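Side-chain contact in NAD(P)H-FMN oxidoreductase (Bacillus subtilis, PDB 5LVA), which binds flavin mononucleotide in a flavodoxin-like fold and probably passes electrons from NAD(P)H to flavin or quinone acceptors: residues Y122-L127 with V147-G152. Sequence-based numbering, arbitrary orientation.
Sequences YAISEL and VFYQAG
Ile124, in the first turn of the short helix 124-127, meets Val147, near the end of edge strand 141-148 of the parallel flavodoxin-like sheet, and Tyr149, in the loop that follows. Its side chain passes alongside both partners, running opposite to each. CG2, anti to the backbone N, rests on Val147 CG2 at 4.0 Å. Ile124 CG1 lies obliquely by the phenol end of Tyr149, nearest to OH at 3.3 Å and 3.9 Å from CE1. Val147 turns its other methyl, CG1, onto one face of that ring, offset toward the rim, so both aliphatic residues approach from the same side of the ring plane. With CG beside its backbone N (chi1 -62°), Tyr149 reaches back along the strand toward the helix. A phenylalanine here would probably leave the bridging water without its phenol partner and Ile124 CG1 without the hydroxyl it lies against. Ala123, the N-cap, gives its N-H to Glu126 OE2. Ala151 touches the FMN, and Tyr114 of its binding site adjoins Tyr149. No direct hydrogen bond crosses the contact: one water accepts from Ile124 N at 2.9 Å and bonds Tyr149 OH, so beside the flavin pocket the polar link between helix start and strand end depends on that water.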
loop_
_atom_site.group_PDB
_atom_site.type_symbol
_atom_site.label_atom_id
_atom_site.label_comp_id
_atom_site.label_asym_id
_atom_site.label_seq_id
_atom_site.Cartn_x
_atom_site.Cartn_y
_atom_site.Cartn_z
ATOM N N TYR A 122 5.909 -19.540 -1.013
ATOM C CA TYR A 122 4.527 -19.091 -1.011
ATOM C C TYR A 122 4.295 -17.949 -2.008
ATOM O O TYR A 122 5.133 -17.069 -2.155
ATOM C CB TYR A 122 4.127 -18.666 0.412
ATOM C CG TYR A 122 4.592 -19.636 1.489
ATOM C CD1 TYR A 122 4.011 -20.900 1.626
ATOM C CD2 TYR A 122 5.597 -19.289 2.371
ATOM C CE1 TYR A 122 4.431 -21.785 2.603
ATOM C CE2 TYR A 122 6.024 -20.160 3.352
ATOM C CZ TYR A 122 5.442 -21.408 3.463
ATOM O OH TYR A 122 5.875 -22.269 4.443
ATOM N N ALA A 123 3.163 -17.966 -2.696
ATOM C CA ALA A 123 2.803 -16.869 -3.589
ATOM C C ALA A 123 2.548 -15.595 -2.796
ATOM O O ALA A 123 2.169 -15.656 -1.627
ATOM C CB ALA A 123 1.578 -17.233 -4.411
ATOM N N ILE A 124 2.734 -14.445 -3.434
ATOM C CA ILE A 124 2.538 -13.161 -2.760
ATOM C C ILE A 124 1.111 -13.005 -2.210
ATOM O O ILE A 124 0.912 -12.443 -1.129
ATOM C CB ILE A 124 2.901 -11.988 -3.711
ATOM C CG1 ILE A 124 4.379 -11.665 -3.572
ATOM C CG2 ILE A 124 2.131 -10.738 -3.387
ATOM C CD1 ILE A 124 4.709 -10.960 -2.280
ATOM N N SER A 125 0.134 -13.535 -2.943
ATOM C CA SER A 125 -1.259 -13.588 -2.496
ATOM C C SER A 125 -1.428 -14.259 -1.153
ATOM O O SER A 125 -2.326 -13.916 -0.403
ATOM C CB SER A 125 -2.125 -14.328 -3.506
ATOM O OG SER A 125 -2.187 -13.635 -4.720
ATOM N N GLU A 126 -0.578 -15.236 -0.869
ATOM C CA GLU A 126 -0.600 -15.904 0.420
ATOM C C GLU A 126 -0.003 -15.025 1.509
ATOM O O GLU A 126 -0.527 -14.938 2.607
ATOM C CB GLU A 126 0.160 -17.231 0.353
ATOM C CG GLU A 126 -0.420 -18.266 -0.601
ATOM C CD GLU A 126 0.481 -19.467 -0.742
ATOM O OE1 GLU A 126 0.648 -20.201 0.254
ATOM O OE2 GLU A 126 1.044 -19.669 -1.838
ATOM N N LEU A 127 1.115 -14.388 1.205
ATOM C CA LEU A 127 1.827 -13.589 2.188
ATOM C C LEU A 127 1.051 -12.327 2.566
ATOM O O LEU A 127 1.085 -11.889 3.703
ATOM C CB LEU A 127 3.207 -13.258 1.655
ATOM C CG LEU A 127 4.115 -14.487 1.550
ATOM C CD1 LEU A 127 5.465 -14.152 0.951
ATOM C CD2 LEU A 127 4.306 -15.136 2.915
ATOM N N VAL A 147 2.752 -5.493 -7.534
ATOM C CA VAL A 147 3.926 -6.113 -6.969
ATOM C C VAL A 147 5.118 -5.908 -7.878
ATOM O O VAL A 147 5.029 -6.133 -9.072
ATOM C CB VAL A 147 3.713 -7.614 -6.749
ATOM C CG1 VAL A 147 4.818 -8.177 -5.893
ATOM C CG2 VAL A 147 2.380 -7.862 -6.098
ATOM N N PHE A 148 6.233 -5.479 -7.307
ATOM C CA PHE A 148 7.443 -5.331 -8.086
ATOM C C PHE A 148 8.530 -6.146 -7.441
ATOM O O PHE A 148 8.842 -5.964 -6.269
ATOM C CB PHE A 148 7.854 -3.863 -8.205
ATOM C CG PHE A 148 8.962 -3.623 -9.189
ATOM C CD1 PHE A 148 8.715 -3.614 -10.539
ATOM C CD2 PHE A 148 10.249 -3.416 -8.759
ATOM C CE1 PHE A 148 9.723 -3.387 -11.438
ATOM C CE2 PHE A 148 11.257 -3.199 -9.662
ATOM C CZ PHE A 148 10.988 -3.187 -11.003
ATOM N N TYR A 149 9.090 -7.058 -8.223
ATOM C CA TYR A 149 10.087 -7.995 -7.742
ATOM C C TYR A 149 11.483 -7.546 -8.137
ATOM O O TYR A 149 11.628 -6.674 -8.980
ATOM C CB TYR A 149 9.812 -9.396 -8.300
ATOM C CG TYR A 149 8.481 -10.013 -7.905
ATOM C CD1 TYR A 149 8.345 -10.694 -6.711
ATOM C CD2 TYR A 149 7.379 -9.925 -8.738
ATOM C CE1 TYR A 149 7.155 -11.262 -6.349
ATOM C CE2 TYR A 149 6.181 -10.476 -8.378
ATOM C CZ TYR A 149 6.077 -11.154 -7.182
ATOM O OH TYR A 149 4.893 -11.738 -6.817
ATOM N N GLN A 150 12.500 -8.153 -7.535
ATOM C CA GLN A 150 13.885 -7.837 -7.855
ATOM C C GLN A 150 14.186 -6.373 -7.548
ATOM O O GLN A 150 15.034 -5.761 -8.175
ATOM C CB GLN A 150 14.185 -8.137 -9.324
ATOM C CG GLN A 150 14.478 -9.576 -9.653
ATOM C CD GLN A 150 15.923 -9.923 -9.454
ATOM O OE1 GLN A 150 16.276 -10.730 -8.596
ATOM N NE2 GLN A 150 16.779 -9.309 -10.247
ATOM N N ALA A 151 13.467 -5.833 -6.575
ATOM C CA ALA A 151 13.543 -4.429 -6.225
ATOM C C ALA A 151 14.935 -4.031 -5.724
ATOM O O ALA A 151 15.466 -4.625 -4.791
ATOM C CB ALA A 151 12.485 -4.108 -5.186
ATOM N N GLY A 152 15.528 -3.033 -6.372
ATOM C CA GLY A 152 16.883 -2.619 -6.049
ATOM C C GLY A 152 17.971 -3.144 -6.972
ATOM O O GLY A 152 18.985 -2.493 -7.163
HETATM O O HOH W 1 3.818 -14.354 -6.081
#